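Local coordinates for protein uncharacterized metal-dependent hydrolase (Pyrococcus horikoshii, PDB 3IGH) that probably hydrolyses carbon-nitrogen bonds other than peptide bonds, as a metal-dependent member of the amidohydrolase family whose substrate is not known, at residues P237-R250 and R299-V311. Numbering follows the deposited sequence.
Sequences PEVLDKLESIGLGR and RITEKARSLGLDV. With SO4 (sulfate ion), chain R; SO4 (sulfate ion), chain C; SO4 (sulfate ion), chain S.
L240 reaches from helix 237-246 into the groove beside helix 299-305, its two methyls dividing the work. With CG anti to the backbone N (chi1 171°), CD2 lies 3.7 Å from I300 CG2 and also touches the CB of A304 and the CD of K303, while CD1 meets the CD1 atoms of L307 and L309. L307 runs antiparallel to L240: its CD1 rests on E244 CA at 3.9 Å, and its CD2 lies against the carbonyl of G247, where a Schellman motif ends the first helix. K303 runs past L240 in the opposite direction, then bends at its last two torsions; in the conformer given, NZ stays 4.0 Å from E244 OE2, beyond a salt bridge, and makes a weak hydrogen bond to a sulfate, probably from the crystallisation liquor, that R299 NH2 also reaches weakly. Past the helix ends the backbones close in, R250 N donating to L307 O at 3.2 Å, the one hydrogen bond between the two segments. The same oxygen receives a CA-H...O contact from G249, where a side chain would collide with it. R305, bent at chi2 and chi3, curls back so that NH2 donates to L309 O at 2.9 Å, from above the carbonyl plane, while NE and NH1 grip a second such sulfate at the guanidinium edge. A methionine in place of R305 would probably leave L309 O without this donor and the sulfate without its paired grip. The helices, crossing at 37°, pack as neighbours on the outside of the TIM barrel characteristic of the family: L263 of strand 256-264 touches P237 and I300, helices 212-223 and 318-331 flank the pair, and L243 and L248 also face the second subunit.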
loop_
_atom_site.group_PDB
_atom_site.type_symbol
_atom_site.label_atom_id
_atom_site.label_comp_id
_atom_site.label_asym_id
_atom_site.label_seq_id
_atom_site.Cartn_x
_atom_site.Cartn_y
_atom_site.Cartn_z
ATOM N N PRO A 237 -8.181 4.084 16.535
ATOM C CA PRO A 237 -8.191 5.543 16.315
ATOM C C PRO A 237 -6.827 6.229 16.437
ATOM O O PRO A 237 -6.565 7.190 15.714
ATOM C CB PRO A 237 -9.123 6.053 17.419
ATOM C CG PRO A 237 -10.083 4.928 17.633
ATOM C CD PRO A 237 -9.222 3.679 17.502
ATOM N N GLU A 238 -5.977 5.744 17.339
ATOM C CA GLU A 238 -4.651 6.304 17.530
ATOM C C GLU A 238 -3.794 6.073 16.286
ATOM O O GLU A 238 -3.075 6.975 15.842
ATOM C CB GLU A 238 -3.983 5.706 18.778
ATOM C CG GLU A 238 -4.640 6.101 20.118
ATOM C CD GLU A 238 -5.992 5.408 20.424
ATOM O OE1 GLU A 238 -6.732 5.945 21.278
ATOM O OE2 GLU A 238 -6.328 4.350 19.828
ATOM N N VAL A 239 -3.885 4.879 15.706
ATOM C CA VAL A 239 -3.186 4.609 14.448
ATOM C C VAL A 239 -3.768 5.405 13.281
ATOM O O VAL A 239 -3.017 5.890 12.432
ATOM C CB VAL A 239 -3.125 3.094 14.126
ATOM C CG1 VAL A 239 -2.535 2.847 12.739
ATOM C CG2 VAL A 239 -2.269 2.408 15.157
ATOM N N LEU A 240 -5.089 5.573 13.264
ATOM C CA LEU A 240 -5.741 6.359 12.219
ATOM C C LEU A 240 -5.161 7.785 12.155
ATOM O O LEU A 240 -4.910 8.305 11.060
ATOM C CB LEU A 240 -7.264 6.390 12.419
ATOM C CG LEU A 240 -8.074 7.346 11.533
ATOM C CD1 LEU A 240 -7.900 6.982 10.052
ATOM C CD2 LEU A 240 -9.559 7.348 11.919
ATOM N N ASP A 241 -4.912 8.390 13.318
ATOM C CA ASP A 241 -4.253 9.717 13.367
ATOM C C ASP A 241 -2.917 9.730 12.633
ATOM O O ASP A 241 -2.579 10.697 11.952
ATOM C CB ASP A 241 -4.022 10.167 14.812
ATOM C CG ASP A 241 -5.304 10.572 15.513
ATOM O OD1 ASP A 241 -6.329 10.771 14.825
ATOM O OD2 ASP A 241 -5.282 10.692 16.758
ATOM N N LYS A 242 -2.159 8.653 12.787
ATOM C CA LYS A 242 -0.865 8.537 12.126
ATOM C C LYS A 242 -0.994 8.288 10.622
ATOM O O LYS A 242 -0.191 8.799 9.848
ATOM C CB LYS A 242 -0.021 7.463 12.796
ATOM C CG LYS A 242 0.345 7.809 14.230
ATOM C CD LYS A 242 1.435 6.900 14.765
ATOM C CE LYS A 242 1.910 7.380 16.131
ATOM N NZ LYS A 242 3.044 6.569 16.653
ATOM N N LEU A 243 -2.009 7.525 10.210
ATOM C CA LEU A 243 -2.304 7.361 8.777
ATOM C C LEU A 243 -2.616 8.700 8.138
ATOM O O LEU A 243 -2.082 9.022 7.077
ATOM C CB LEU A 243 -3.489 6.419 8.562
ATOM C CG LEU A 243 -3.329 4.969 9.027
ATOM C CD1 LEU A 243 -4.563 4.167 8.627
ATOM C CD2 LEU A 243 -2.062 4.339 8.460
ATOM N N GLU A 244 -3.486 9.466 8.799
ATOM C CA GLU A 244 -3.890 10.803 8.353
ATOM C C GLU A 244 -2.701 11.749 8.157
ATOM O O GLU A 244 -2.691 12.540 7.217
ATOM C CB GLU A 244 -4.927 11.377 9.332
ATOM C CG GLU A 244 -4.980 12.900 9.476
ATOM C CD GLU A 244 -5.939 13.564 8.516
ATOM O OE1 GLU A 244 -5.718 13.480 7.289
ATOM O OE2 GLU A 244 -6.912 14.187 8.997
ATOM N N SER A 245 -1.693 11.639 9.020
ATOM C CA SER A 245 -0.488 12.470 8.934
ATOM C C SER A 245 0.311 12.322 7.627
ATOM O O SER A 245 1.044 13.229 7.259
ATOM C CB SER A 245 0.429 12.220 10.134
ATOM O OG SER A 245 1.201 11.038 9.947
ATOM N N ILE A 246 0.194 11.187 6.944
ATOM C CA ILE A 246 0.792 11.048 5.614
ATOM C C ILE A 246 -0.242 10.954 4.495
ATOM O O ILE A 246 0.113 10.895 3.318
ATOM C CB ILE A 246 1.805 9.875 5.514
ATOM C CG1 ILE A 246 1.132 8.520 5.762
ATOM C CG2 ILE A 246 2.965 10.103 6.465
ATOM C CD1 ILE A 246 1.991 7.317 5.337
ATOM N N GLY A 247 -1.520 10.944 4.864
ATOM C CA GLY A 247 -2.594 10.867 3.876
ATOM C C GLY A 247 -2.845 9.446 3.398
ATOM O O GLY A 247 -3.467 9.242 2.360
ATOM N N LEU A 248 -2.383 8.460 4.165
ATOM C CA LEU A 248 -2.614 7.063 3.797
ATOM C C LEU A 248 -4.038 6.644 4.168
ATOM O O LEU A 248 -4.394 6.612 5.350
ATOM C CB LEU A 248 -1.580 6.141 4.460
ATOM C CG LEU A 248 -1.729 4.615 4.278
ATOM C CD1 LEU A 248 -1.778 4.251 2.803
ATOM C CD2 LEU A 248 -0.582 3.860 4.957
ATOM N N GLY A 249 -4.845 6.330 3.154
ATOM C CA GLY A 249 -6.186 5.799 3.372
ATOM C C GLY A 249 -6.279 4.350 2.936
ATOM O O GLY A 249 -5.324 3.579 3.145
ATOM N N ARG A 250 -7.404 3.951 2.330
ATOM C CA ARG A 250 -7.501 2.578 1.828
ATOM C C ARG A 250 -6.373 2.324 0.837
ATOM O O ARG A 250 -6.101 3.146 -0.050
ATOM C CB ARG A 250 -8.871 2.234 1.223
ATOM C CG ARG A 250 -9.039 0.715 1.019
ATOM C CD ARG A 250 -10.475 0.252 0.868
ATOM N NE ARG A 250 -10.615 -1.186 1.126
ATOM C CZ ARG A 250 -11.273 -1.712 2.161
ATOM N NH1 ARG A 250 -11.876 -0.923 3.045
ATOM N NH2 ARG A 250 -11.343 -3.034 2.308
ATOM N N ARG A 299 -16.821 12.066 14.715
ATOM C CA ARG A 299 -15.558 12.705 14.343
ATOM C C ARG A 299 -14.541 11.699 13.783
ATOM O O ARG A 299 -13.902 11.946 12.751
ATOM C CB ARG A 299 -14.967 13.447 15.544
ATOM C CG ARG A 299 -13.644 14.139 15.268
ATOM C CD ARG A 299 -13.113 14.827 16.505
ATOM N NE ARG A 299 -13.737 16.134 16.685
ATOM C CZ ARG A 299 -13.142 17.297 16.439
ATOM N NH1 ARG A 299 -13.810 18.419 16.634
ATOM N NH2 ARG A 299 -11.884 17.346 16.010
ATOM N N ILE A 300 -14.401 10.562 14.454
ATOM C CA ILE A 300 -13.466 9.530 13.985
ATOM C C ILE A 300 -13.945 8.910 12.652
ATOM O O ILE A 300 -13.141 8.706 11.727
ATOM C CB ILE A 300 -13.165 8.469 15.073
ATOM C CG1 ILE A 300 -12.592 9.143 16.330
ATOM C CG2 ILE A 300 -12.139 7.450 14.558
ATOM C CD1 ILE A 300 -12.539 8.253 17.573
ATOM N N THR A 301 -15.242 8.633 12.565
ATOM C CA THR A 301 -15.866 8.141 11.340
ATOM C C THR A 301 -15.576 9.082 10.158
ATOM O O THR A 301 -15.164 8.631 9.092
ATOM C CB THR A 301 -17.392 7.959 11.534
ATOM O OG1 THR A 301 -17.631 6.968 12.545
ATOM C CG2 THR A 301 -18.078 7.527 10.237
ATOM N N GLU A 302 -15.751 10.387 10.363
ATOM C CA GLU A 302 -15.496 11.364 9.297
ATOM C C GLU A 302 -14.024 11.473 8.908
ATOM O O GLU A 302 -13.714 11.652 7.724
ATOM C CB GLU A 302 -16.081 12.745 9.636
ATOM C CG GLU A 302 -17.623 12.798 9.672
ATOM C CD GLU A 302 -18.293 12.435 8.345
ATOM O OE1 GLU A 302 -18.937 13.320 7.755
ATOM O OE2 GLU A 302 -18.205 11.263 7.894
ATOM N N LYS A 303 -13.130 11.379 9.893
ATOM C CA LYS A 303 -11.696 11.325 9.638
ATOM C C LYS A 303 -11.368 10.125 8.735
ATOM O O LYS A 303 -10.665 10.254 7.722
ATOM C CB LYS A 303 -10.945 11.225 10.965
ATOM C CG LYS A 303 -9.426 11.263 10.846
ATOM C CD LYS A 303 -8.745 11.035 12.200
ATOM C CE LYS A 303 -9.004 12.174 13.182
ATOM N NZ LYS A 303 -8.522 13.477 12.643
ATOM N N ALA A 304 -11.896 8.955 9.099
ATOM C CA ALA A 304 -11.723 7.742 8.292
ATOM C C ALA A 304 -12.299 7.890 6.884
ATOM O O ALA A 304 -11.657 7.512 5.909
ATOM C CB ALA A 304 -12.371 6.552 8.990
ATOM N N ARG A 305 -13.500 8.462 6.780
ATOM C CA ARG A 305 -14.172 8.612 5.489
ATOM C C ARG A 305 -13.450 9.587 4.558
ATOM O O ARG A 305 -13.466 9.415 3.338
ATOM C CB ARG A 305 -15.646 9.002 5.677
ATOM C CG ARG A 305 -16.532 7.865 6.256
ATOM C CD ARG A 305 -16.319 6.559 5.493
ATOM N NE ARG A 305 -16.727 6.675 4.083
ATOM C CZ ARG A 305 -16.277 5.905 3.099
ATOM N NH1 ARG A 305 -16.737 6.082 1.865
ATOM N NH2 ARG A 305 -15.384 4.948 3.342
ATOM N N SER A 306 -12.777 10.574 5.144
ATOM C CA SER A 306 -11.943 11.510 4.389
ATOM C C SER A 306 -10.738 10.803 3.754
ATOM O O SER A 306 -10.110 11.344 2.849
ATOM C CB SER A 306 -11.486 12.689 5.266
ATOM O OG SER A 306 -10.373 12.357 6.091
ATOM N N LEU A 307 -10.448 9.587 4.220
ATOM C CA LEU A 307 -9.354 8.759 3.684
ATOM C C LEU A 307 -9.864 7.535 2.935
ATOM O O LEU A 307 -9.081 6.648 2.589
ATOM C CB LEU A 307 -8.399 8.345 4.818
ATOM C CG LEU A 307 -7.556 9.455 5.454
ATOM C CD1 LEU A 307 -6.984 8.997 6.797
ATOM C CD2 LEU A 307 -6.437 9.925 4.511
ATOM N N GLY A 308 -11.176 7.486 2.690
ATOM C CA GLY A 308 -11.811 6.359 1.999
ATOM C C GLY A 308 -11.744 5.050 2.775
ATOM O O GLY A 308 -11.854 3.971 2.192
ATOM N N LEU A 309 -11.545 5.151 4.086
ATOM C CA LEU A 309 -11.429 3.976 4.951
ATOM C C LEU A 309 -12.783 3.512 5.456
ATOM O O LEU A 309 -13.696 4.328 5.667
ATOM C CB LEU A 309 -10.501 4.274 6.135
ATOM C CG LEU A 309 -9.006 4.357 5.828
ATOM C CD1 LEU A 309 -8.293 5.041 6.965
ATOM C CD2 LEU A 309 -8.401 2.965 5.567
ATOM N N ASP A 310 -12.910 2.199 5.653
ATOM C CA ASP A 310 -14.124 1.624 6.233
ATOM C C ASP A 310 -14.204 1.971 7.725
ATOM O O ASP A 310 -13.223 2.380 8.345
ATOM C CB ASP A 310 -14.150 0.100 6.039
ATOM C CG ASP A 310 -15.544 -0.505 6.215
ATOM O OD1 ASP A 310 -16.545 0.241 6.238
ATOM O OD2 ASP A 310 -15.644 -1.748 6.333
ATOM N N VAL A 311 -15.392 1.851 8.291
ATOM C CA VAL A 311 -15.595 2.123 9.705
ATOM C C VAL A 311 -16.398 0.961 10.306
ATOM O O VAL A 311 -17.527 0.679 9.876
ATOM C CB VAL A 311 -16.349 3.469 9.908
ATOM C CG1 VAL A 311 -16.541 3.752 11.401
ATOM C CG2 VAL A 311 -15.595 4.624 9.204
HETATM S S SO4 R . -8.949 16.070 14.499
HETATM O O1 SO4 R . -9.429 15.043 15.422
HETATM O O2 SO4 R . -9.149 17.390 15.090
HETATM O O3 SO4 R . -7.525 15.870 14.245
HETATM O O4 SO4 R . -9.686 15.986 13.241
HETATM S S SO4 C . -18.746 9.274 2.335
HETATM O O1 SO4 C . -18.885 7.987 1.655
HETATM O O2 SO4 C . -18.547 9.051 3.760
HETATM O O3 SO4 C . -17.597 9.998 1.800
HETATM O O4 SO4 C . -19.963 10.050 2.122
HETATM S S SO4 S . -15.436 4.941 -1.216
HETATM O O1 SO4 S . -14.924 4.348 -2.450
HETATM O O2 SO4 S . -14.959 4.175 -0.075
HETATM O O3 SO4 S . -14.953 6.319 -1.089
HETATM O O4 SO4 S . -16.897 4.917 -1.245
HETATM O O HOH W 1 -13.269 1.559 2.181
#